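GH26C (Muricauda sp. MAR_2010_75, PDB 6Q78) probably hydrolyses internal beta-1,4-mannosidic linkages in mannans, as an endo-beta-mannanase of glycoside hydrolase family 26. Local coordinates at residues F251-L256 with D288-I293; R161-G166 with L183-P188; E280-Y285 with S321-E326. One frame throughout, in Å; residues are numbered along the deposited sequence.

Contact 1 (F251-L256 with D288-I293); sequences FTVTYL and DDFVDI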
loop_
_atom_site.group_PDB
_atom_site.type_symbol
_atom_site.label_atom_id
_atom_site.label_comp_id
_atom_site.label_asym_id
_atom_site.label_seq_id
_atom_site.Cartn_x
_atom_site.Cartn_y
_atom_site.Cartn_z
ATOM N N PHE A 251 1.841 18.594 -5.759
ATOM C CA PHE A 251 2.242 19.396 -4.615
ATOM C C PHE A 251 2.771 18.508 -3.502
ATOM O O PHE A 251 3.815 18.814 -2.890
ATOM C CB PHE A 251 1.082 20.228 -4.071
ATOM C CG PHE A 251 1.439 20.907 -2.808
ATOM C CD1 PHE A 251 2.140 22.105 -2.841
ATOM C CD2 PHE A 251 1.119 20.333 -1.588
ATOM C CE1 PHE A 251 2.529 22.707 -1.664
ATOM C CE2 PHE A 251 1.511 20.928 -0.409
ATOM C CZ PHE A 251 2.213 22.110 -0.444
ATOM N N THR A 252 2.091 17.390 -3.242
ATOM C CA THR A 252 2.457 16.540 -2.112
ATOM C C THR A 252 3.818 15.902 -2.327
ATOM O O THR A 252 4.664 15.887 -1.416
ATOM C CB THR A 252 1.380 15.470 -1.926
ATOM O OG1 THR A 252 0.147 16.127 -1.617
ATOM C CG2 THR A 252 1.711 14.548 -0.784
ATOM N N VAL A 253 4.040 15.335 -3.516
ATOM C CA VAL A 253 5.348 14.720 -3.770
ATOM C C VAL A 253 6.465 15.749 -3.641
ATOM O O VAL A 253 7.503 15.498 -3.006
ATOM C CB VAL A 253 5.343 14.050 -5.149
ATOM C CG1 VAL A 253 6.758 13.609 -5.540
ATOM C CG2 VAL A 253 4.401 12.856 -5.103
ATOM N N THR A 254 6.290 16.918 -4.275
ATOM C CA THR A 254 7.350 17.912 -4.264
ATOM C C THR A 254 7.595 18.452 -2.865
ATOM O O THR A 254 8.747 18.693 -2.480
ATOM C CB THR A 254 6.978 19.010 -5.256
ATOM O OG1 THR A 254 6.927 18.438 -6.578
ATOM C CG2 THR A 254 7.978 20.164 -5.240
ATOM N N TYR A 255 6.532 18.647 -2.078
ATOM C CA TYR A 255 6.737 19.181 -0.739
ATOM C C TYR A 255 7.499 18.189 0.133
ATOM O O TYR A 255 8.416 18.580 0.873
ATOM C CB TYR A 255 5.387 19.533 -0.114
ATOM C CG TYR A 255 5.490 20.463 1.087
ATOM C CD1 TYR A 255 5.782 21.802 0.919
ATOM C CD2 TYR A 255 5.266 20.008 2.377
ATOM C CE1 TYR A 255 5.872 22.656 2.001
ATOM C CE2 TYR A 255 5.335 20.870 3.473
ATOM C CZ TYR A 255 5.655 22.183 3.273
ATOM O OH TYR A 255 5.747 23.057 4.352
ATOM N N LEU A 256 7.147 16.901 0.044
ATOM C CA LEU A 256 7.859 15.889 0.825
ATOM C C LEU A 256 9.297 15.698 0.348
ATOM O O LEU A 256 10.237 15.715 1.157
ATOM C CB LEU A 256 7.133 14.559 0.735
ATOM C CG LEU A 256 5.845 14.539 1.579
ATOM C CD1 LEU A 256 5.004 13.352 1.186
ATOM C CD2 LEU A 256 6.222 14.437 3.046
ATOM N N ASP A 288 4.722 10.474 -14.824
ATOM C CA ASP A 288 5.809 9.548 -14.527
ATOM C C ASP A 288 6.842 10.149 -13.581
ATOM O O ASP A 288 7.555 9.403 -12.909
ATOM C CB ASP A 288 6.525 9.149 -15.827
ATOM C CG ASP A 288 5.682 8.260 -16.746
ATOM O OD1 ASP A 288 4.677 7.669 -16.310
ATOM O OD2 ASP A 288 6.066 8.148 -17.946
ATOM N N ASP A 289 6.977 11.478 -13.544
ATOM C CA ASP A 289 7.892 12.116 -12.591
ATOM C C ASP A 289 7.395 12.073 -11.146
ATOM O O ASP A 289 8.121 12.513 -10.243
ATOM C CB ASP A 289 8.123 13.587 -12.976
ATOM C CG ASP A 289 8.862 13.733 -14.280
ATOM O OD1 ASP A 289 8.815 14.831 -14.864
ATOM O OD2 ASP A 289 9.482 12.745 -14.716
ATOM N N PHE A 290 6.204 11.548 -10.902
ATOM C CA PHE A 290 5.573 11.642 -9.595
ATOM C C PHE A 290 5.177 10.299 -9.004
ATOM O O PHE A 290 4.721 10.265 -7.859
ATOM C CB PHE A 290 4.332 12.550 -9.706
ATOM C CG PHE A 290 4.671 13.967 -10.001
ATOM C CD1 PHE A 290 5.112 14.811 -8.988
ATOM C CD2 PHE A 290 4.633 14.449 -11.305
ATOM C CE1 PHE A 290 5.477 16.125 -9.269
ATOM C CE2 PHE A 290 4.972 15.771 -11.575
ATOM C CZ PHE A 290 5.404 16.598 -10.561
ATOM N N VAL A 291 5.370 9.195 -9.722
ATOM C CA VAL A 291 4.880 7.889 -9.283
ATOM C C VAL A 291 5.997 6.872 -9.488
ATOM O O VAL A 291 6.591 6.823 -10.572
ATOM C CB VAL A 291 3.633 7.467 -10.078
ATOM C CG1 VAL A 291 3.281 6.027 -9.742
ATOM C CG2 VAL A 291 2.458 8.399 -9.781
ATOM N N ASP A 292 6.246 6.047 -8.457
ATOM C CA ASP A 292 7.188 4.921 -8.547
ATOM C C ASP A 292 6.484 3.579 -8.719
ATOM O O ASP A 292 6.978 2.690 -9.430
ATOM C CB ASP A 292 8.000 4.820 -7.263
ATOM C CG ASP A 292 8.985 5.975 -7.084
ATOM O OD1 ASP A 292 9.838 6.184 -8.009
ATOM O OD2 ASP A 292 8.915 6.653 -6.026
ATOM N N ILE A 293 5.366 3.403 -8.007
ATOM C CA ILE A 293 4.610 2.155 -7.993
ATOM C C ILE A 293 3.226 2.432 -8.562
ATOM O O ILE A 293 2.524 3.328 -8.081
ATOM C CB ILE A 293 4.532 1.556 -6.582
ATOM C CG1 ILE A 293 5.939 1.069 -6.183
ATOM C CG2 ILE A 293 3.472 0.416 -6.567
ATOM C CD1 ILE A 293 6.298 1.195 -4.708
#
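Phe290 lays the rim of its ring against Val253 and Thr254 of helix 242-259, on the outer layer of the (beta/alpha)8 barrel of this GH26 enzyme. Phe290 belongs to the loop that leads into barrel strand 293-298. Its bond to CB points neither at the helix nor away from it. With CG anti to the carbonyl carbon (chi1 -67°), the ring is brought up to the helix. CD1 makes the main touch: it lies 3.9 Å from Val253 CB and 4.0 Å from Val253 CG1. Further out, CE1 comes to Thr254 OG1. Both helix partners sit in the ring plane, so the helix meets an edge and not a face. The Thr254 hydroxyl is held by the carbonyl of Gln250, one turn back in the same helix. Val253 points at the loop and also packs on Val58 and on Phe267 of strand 265-269. Phe290 O is buried here without a hydrogen-bond partner, and Val253 CG2 lies 3.8 Å from Phe290 O.

Contact 2 (R161-G166 with L183-P188); sequences REPFEG and LKSILP
This is a buried, mainly apolar contact without hydrogen bonds between its two sides. It joins the loop after barrel strand 153-157 to the end of helix 176-186, on the same beta-to-alpha connection. Pro163 and Phe164 meet Ser185 and Ile186. Pro163 points at the helix end, and its CG does most of the touching. Pro163 CG is 3.5 Å from Ser185 OG and 3.9 Å from Ile186 CG2. The proline and isoleucine side chains cross at about a right angle. Phe164 reaches the same serine with the far end of its ring: Phe164 CZ is 3.7 Å from Ser185 CB, and the approach to the ring is oblique. Ser185 OG sits between its own backbone N and carbonyl carbon (chi1 79°), which sets it beside the proline ring. Its polar needs are met by Ala182 O and the side chain of Asn192. The loop is braced from within by Glu162. Glu165 N gives a hydrogen bond of 2.7 Å to Glu162 OE1, on the syn side but tilted 31° out of the carboxylate plane. Phe164 N gives one of 2.8 Å to Glu162 OE2, coming from above that plane. Each oxygen thus grips one backbone N-H, which helps fix the turn that presents Pro163 and Phe164. Phe164 also meets Phe177 edge-to-face. With an alanine at Phe164, the Ser185 CB would probably lose its ring cover and Phe177 its aromatic partner. Tyr195 and Ala182 also pack on Pro163, and Ile186 rests on Leu248 and Tyr196. Such a folding back of a long beta-to-alpha loop onto its own helix belongs to the C-terminal ends of the TIM-barrel strands, where glycoside hydrolases of this fold carry their active sites.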
loop_
_atom_site.group_PDB
_atom_site.type_symbol
_atom_site.label_atom_id
_atom_site.label_comp_id
_atom_site.label_asym_id
_atom_site.label_seq_id
_atom_site.Cartn_x
_atom_site.Cartn_y
_atom_site.Cartn_z
ATOM N N ARG A 161 -8.181 12.138 7.939
ATOM C CA ARG A 161 -9.460 12.742 8.299
ATOM C C ARG A 161 -9.550 14.135 7.694
ATOM O O ARG A 161 -8.576 14.890 7.667
ATOM C CB ARG A 161 -9.639 12.761 9.825
ATOM C CG ARG A 161 -9.739 11.346 10.381
ATOM C CD ARG A 161 -9.757 11.304 11.900
ATOM N NE ARG A 161 -9.395 9.966 12.343
ATOM C CZ ARG A 161 -10.232 8.950 12.476
ATOM N NH1 ARG A 161 -11.522 9.097 12.211
ATOM N NH2 ARG A 161 -9.748 7.755 12.858
ATOM N N GLU A 162 -10.740 14.484 7.226
ATOM C CA GLU A 162 -10.908 15.693 6.451
ATOM C C GLU A 162 -10.572 16.914 7.307
ATOM O O GLU A 162 -10.739 16.893 8.532
ATOM C CB GLU A 162 -12.336 15.769 5.894
ATOM C CG GLU A 162 -13.461 16.010 6.947
ATOM C CD GLU A 162 -13.520 17.443 7.413
ATOM O OE1 GLU A 162 -13.926 17.691 8.597
ATOM O OE2 GLU A 162 -13.184 18.327 6.593
ATOM N N PRO A 163 -10.113 18.000 6.674
ATOM C CA PRO A 163 -9.395 19.052 7.421
ATOM C C PRO A 163 -10.263 20.019 8.210
ATOM O O PRO A 163 -9.741 20.665 9.139
ATOM C CB PRO A 163 -8.630 19.813 6.311
ATOM C CG PRO A 163 -9.526 19.631 5.106
ATOM C CD PRO A 163 -9.987 18.182 5.226
ATOM N N PHE A 164 -11.550 20.159 7.889
ATOM C CA PHE A 164 -12.350 21.175 8.565
ATOM C C PHE A 164 -12.575 20.821 10.028
ATOM O O PHE A 164 -12.485 21.689 10.907
ATOM C CB PHE A 164 -13.681 21.392 7.840
ATOM C CG PHE A 164 -13.546 22.103 6.528
ATOM C CD1 PHE A 164 -13.390 23.475 6.496
ATOM C CD2 PHE A 164 -13.573 21.395 5.331
ATOM C CE1 PHE A 164 -13.255 24.151 5.279
ATOM C CE2 PHE A 164 -13.444 22.049 4.122
ATOM C CZ PHE A 164 -13.302 23.432 4.088
ATOM N N GLU A 165 -12.923 19.565 10.308
ATOM C CA GLU A 165 -13.116 19.150 11.689
ATOM C C GLU A 165 -12.192 18.021 12.116
ATOM O O GLU A 165 -12.061 17.766 13.322
ATOM C CB GLU A 165 -14.584 18.767 11.962
ATOM C CG GLU A 165 -15.551 19.983 11.873
ATOM C CD GLU A 165 -17.008 19.654 12.204
ATOM O OE1 GLU A 165 -17.393 18.461 12.232
ATOM O OE2 GLU A 165 -17.781 20.612 12.431
ATOM N N GLY A 166 -11.514 17.359 11.179
ATOM C CA GLY A 166 -10.534 16.368 11.574
ATOM C C GLY A 166 -11.070 15.084 12.164
ATOM O O GLY A 166 -10.299 14.350 12.777
ATOM N N LEU A 183 -10.979 18.621 -0.283
ATOM C CA LEU A 183 -9.770 18.534 -1.109
ATOM C C LEU A 183 -9.416 19.904 -1.666
ATOM O O LEU A 183 -8.265 20.343 -1.594
ATOM C CB LEU A 183 -9.938 17.509 -2.246
ATOM C CG LEU A 183 -8.642 17.293 -3.055
ATOM C CD1 LEU A 183 -8.499 15.849 -3.584
ATOM C CD2 LEU A 183 -8.546 18.236 -4.215
ATOM N N LYS A 184 -10.404 20.621 -2.187
ATOM C CA LYS A 184 -10.131 21.973 -2.663
ATOM C C LYS A 184 -9.455 22.819 -1.587
ATOM O O LYS A 184 -8.577 23.638 -1.893
ATOM C CB LYS A 184 -11.421 22.654 -3.159
ATOM C CG LYS A 184 -12.039 21.975 -4.392
ATOM C CD LYS A 184 -13.507 22.380 -4.600
ATOM C CE LYS A 184 -14.141 21.557 -5.717
ATOM N NZ LYS A 184 -15.593 21.875 -5.845
ATOM N N SER A 185 -9.844 22.632 -0.312
ATOM C CA SER A 185 -9.338 23.486 0.751
ATOM C C SER A 185 -7.871 23.223 1.090
ATOM O O SER A 185 -7.265 24.038 1.790
ATOM C CB SER A 185 -10.202 23.365 2.015
ATOM O OG SER A 185 -9.860 22.174 2.738
ATOM N N ILE A 186 -7.298 22.092 0.664
ATOM C CA ILE A 186 -5.900 21.814 0.995
ATOM C C ILE A 186 -4.936 22.151 -0.128
ATOM O O ILE A 186 -3.712 22.064 0.074
ATOM C CB ILE A 186 -5.671 20.397 1.546
ATOM C CG1 ILE A 186 -6.001 19.357 0.483
ATOM C CG2 ILE A 186 -6.409 20.221 2.852
ATOM C CD1 ILE A 186 -5.544 17.916 0.875
ATOM N N LEU A 187 -5.450 22.555 -1.293
ATOM C CA LEU A 187 -4.610 22.963 -2.397
ATOM C C LEU A 187 -4.068 24.356 -2.104
ATOM O O LEU A 187 -4.601 25.077 -1.248
ATOM C CB LEU A 187 -5.467 23.024 -3.660
ATOM C CG LEU A 187 -6.058 21.687 -4.130
ATOM C CD1 LEU A 187 -6.994 21.881 -5.324
ATOM C CD2 LEU A 187 -4.920 20.775 -4.475
ATOM N N PRO A 188 -2.993 24.753 -2.765
ATOM C CA PRO A 188 -2.509 26.129 -2.609
ATOM C C PRO A 188 -3.643 27.111 -2.886
ATOM O O PRO A 188 -4.382 26.973 -3.859
ATOM C CB PRO A 188 -1.388 26.224 -3.650
ATOM C CG PRO A 188 -0.897 24.791 -3.773
ATOM C CD PRO A 188 -2.150 23.949 -3.668
#

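Contact 3 (E280-Y285 with S321-E326); sequences EYLARY and SDLAEE
Leu323 CD1 approaches the Tyr281 ring obliquely, nearest its CD2 corner. Leu323 CD1 is 3.5 Å from Tyr281 CD2 and 4.1 Å from Tyr281 CE2. The two side chains run past each other in opposite directions. Phe275 meets the same tyrosine ring edge-to-face. Tyr281 CG is anti to the backbone N (chi1 -177°), which lays the ring alongside the leucine. The phenol oxygen reaches beyond the contact and hydrogen-bonds to Gly295 O of barrel strand 293-298. Ring and hydroxyl thus tie the short helix 278-281 to both helix 306-327 and the strand. Leu282 is the second apolar partner. It and Leu323 point at each other tip to tip. Leu282 CG is 4.0 Å from Leu323 CD1, and Leu282 CD1 is 4.0 Å from Leu323 CD2. The leucine of the long helix therefore uses both methyls: CD1 meets both Tyr281 and Leu282, and CD2 meets Leu282. Leu282 also opens a type I turn that ends at Tyr285. This is apolar packing between neighbouring connections of a (beta/alpha)8 barrel, with Met294 of barrel strand 293-298 touching both Tyr281 and Leu323.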
loop_
_atom_site.group_PDB
_atom_site.type_symbol
_atom_site.label_atom_id
_atom_site.label_comp_id
_atom_site.label_asym_id
_atom_site.label_seq_id
_atom_site.Cartn_x
_atom_site.Cartn_y
_atom_site.Cartn_z
ATOM N N GLU A 280 -8.425 4.847 -18.889
ATOM C CA GLU A 280 -9.186 5.103 -17.673
ATOM C C GLU A 280 -8.305 4.979 -16.443
ATOM O O GLU A 280 -8.429 5.783 -15.518
ATOM C CB GLU A 280 -10.439 4.238 -17.575
ATOM C CG GLU A 280 -11.420 4.695 -16.458
ATOM C CD GLU A 280 -11.914 6.177 -16.548
ATOM O OE1 GLU A 280 -11.894 6.835 -17.634
ATOM O OE2 GLU A 280 -12.362 6.687 -15.498
ATOM N N TYR A 281 -7.373 4.019 -16.434
ATOM C CA TYR A 281 -6.423 3.936 -15.325
ATOM C C TYR A 281 -5.641 5.225 -15.180
ATOM O O TYR A 281 -5.336 5.656 -14.065
ATOM C CB TYR A 281 -5.454 2.773 -15.539
ATOM C CG TYR A 281 -4.513 2.609 -14.392
ATOM C CD1 TYR A 281 -4.916 1.956 -13.238
ATOM C CD2 TYR A 281 -3.214 3.108 -14.454
ATOM C CE1 TYR A 281 -4.018 1.806 -12.152
ATOM C CE2 TYR A 281 -2.328 2.973 -13.398
ATOM C CZ TYR A 281 -2.737 2.330 -12.254
ATOM O OH TYR A 281 -1.813 2.218 -11.219
ATOM N N LEU A 282 -5.272 5.847 -16.301
ATOM C CA LEU A 282 -4.410 7.029 -16.321
ATOM C C LEU A 282 -5.177 8.351 -16.194
ATOM O O LEU A 282 -4.542 9.426 -16.197
ATOM C CB LEU A 282 -3.554 7.047 -17.611
ATOM C CG LEU A 282 -2.492 5.943 -17.738
ATOM C CD1 LEU A 282 -1.951 5.856 -19.157
ATOM C CD2 LEU A 282 -1.341 6.204 -16.783
ATOM N N ALA A 283 -6.507 8.298 -16.073
ATOM C CA ALA A 283 -7.313 9.520 -16.057
ATOM C C ALA A 283 -6.801 10.564 -15.058
ATOM O O ALA A 283 -6.680 11.753 -15.397
ATOM C CB ALA A 283 -8.791 9.190 -15.827
ATOM N N ARG A 284 -6.531 10.151 -13.812
ATOM C CA ARG A 284 -6.052 11.077 -12.784
ATOM C C ARG A 284 -4.600 10.818 -12.399
ATOM O O ARG A 284 -4.176 11.208 -11.305
ATOM C CB ARG A 284 -6.964 11.035 -11.550
ATOM C CG ARG A 284 -8.355 11.540 -11.878
ATOM C CD ARG A 284 -9.380 11.502 -10.711
ATOM N NE ARG A 284 -10.607 12.090 -11.235
ATOM C CZ ARG A 284 -11.305 13.072 -10.687
ATOM N NH1 ARG A 284 -10.959 13.561 -9.505
ATOM N NH2 ARG A 284 -12.362 13.565 -11.337
ATOM N N TYR A 285 -3.845 10.146 -13.272
ATOM C CA TYR A 285 -2.438 9.864 -13.007
ATOM C C TYR A 285 -1.624 11.148 -13.095
ATOM O O TYR A 285 -1.780 11.929 -14.057
ATOM C CB TYR A 285 -1.976 8.850 -14.041
ATOM C CG TYR A 285 -0.522 8.433 -13.994
ATOM C CD1 TYR A 285 -0.053 7.563 -13.013
ATOM C CD2 TYR A 285 0.369 8.890 -14.956
ATOM C CE1 TYR A 285 1.294 7.170 -12.997
ATOM C CE2 TYR A 285 1.703 8.514 -14.952
ATOM C CZ TYR A 285 2.156 7.658 -13.964
ATOM O OH TYR A 285 3.488 7.250 -13.967
ATOM N N SER A 321 0.123 -3.832 -15.025
ATOM C CA SER A 321 1.416 -4.471 -15.275
ATOM C C SER A 321 2.016 -4.016 -16.610
ATOM O O SER A 321 3.227 -3.759 -16.701
ATOM C CB SER A 321 1.233 -5.989 -15.227
ATOM O OG SER A 321 2.393 -6.692 -15.635
ATOM N N ASP A 322 1.184 -3.888 -17.648
ATOM C CA ASP A 322 1.687 -3.411 -18.939
ATOM C C ASP A 322 2.210 -1.982 -18.840
ATOM O O ASP A 322 3.255 -1.651 -19.425
ATOM C CB ASP A 322 0.598 -3.453 -20.017
ATOM C CG ASP A 322 0.326 -4.845 -20.550
ATOM O OD1 ASP A 322 1.163 -5.760 -20.335
ATOM O OD2 ASP A 322 -0.725 -5.008 -21.235
ATOM N N LEU A 323 1.480 -1.109 -18.139
ATOM C CA LEU A 323 1.939 0.269 -18.017
ATOM C C LEU A 323 3.221 0.355 -17.205
ATOM O O LEU A 323 4.114 1.152 -17.523
ATOM C CB LEU A 323 0.864 1.117 -17.355
ATOM C CG LEU A 323 -0.312 1.480 -18.235
ATOM C CD1 LEU A 323 -1.368 2.126 -17.316
ATOM C CD2 LEU A 323 0.117 2.430 -19.356
ATOM N N ALA A 324 3.330 -0.449 -16.139
ATOM C CA ALA A 324 4.571 -0.467 -15.366
ATOM C C ALA A 324 5.756 -0.950 -16.204
ATOM O O ALA A 324 6.874 -0.437 -16.076
ATOM C CB ALA A 324 4.379 -1.346 -14.128
ATOM N N GLU A 325 5.542 -1.940 -17.074
ATOM C CA GLU A 325 6.626 -2.349 -17.967
ATOM C C GLU A 325 7.009 -1.211 -18.912
ATOM O O GLU A 325 8.194 -0.914 -19.096
ATOM C CB GLU A 325 6.201 -3.591 -18.742
ATOM C CG GLU A 325 6.204 -4.865 -17.926
ATOM C CD GLU A 325 6.351 -6.103 -18.780
ATOM O OE1 GLU A 325 7.472 -6.372 -19.266
ATOM O OE2 GLU A 325 5.338 -6.800 -18.977
ATOM N N GLU A 326 6.026 -0.530 -19.477
ATOM C CA GLU A 326 6.325 0.522 -20.448
ATOM C C GLU A 326 7.017 1.728 -19.807
ATOM O O GLU A 326 7.914 2.329 -20.422
ATOM C CB GLU A 326 5.041 0.932 -21.165
ATOM C CG GLU A 326 4.630 -0.089 -22.211
ATOM C CD GLU A 326 3.263 0.181 -22.774
ATOM O OE1 GLU A 326 2.721 -0.712 -23.460
ATOM O OE2 GLU A 326 2.736 1.288 -22.509
#

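Overall arrangement
All three contacts belong to the helix and loop layer around one barrel, and none has a hydrogen bond between its segments. Contacts 2 and 3 are buried, while contact 1 is partly buried. Contacts 1 and 3 share the connection between strands 265-269 and 293-298, anchored to helix 242-259 in one and helix 306-327 in the other. Val291 CG2 touches Tyr285 CE1 at 3.6 Å. Contact 2 closes before the others begin. It reaches contact 1 through Pro188 and Phe251. Contacts 1 and 2 each set a hydroxyl, bonded within its own helix, beside a ring. Contact 3 sets leucine against leucine and tyrosine. Contact 2 adds a carboxylate-braced loop.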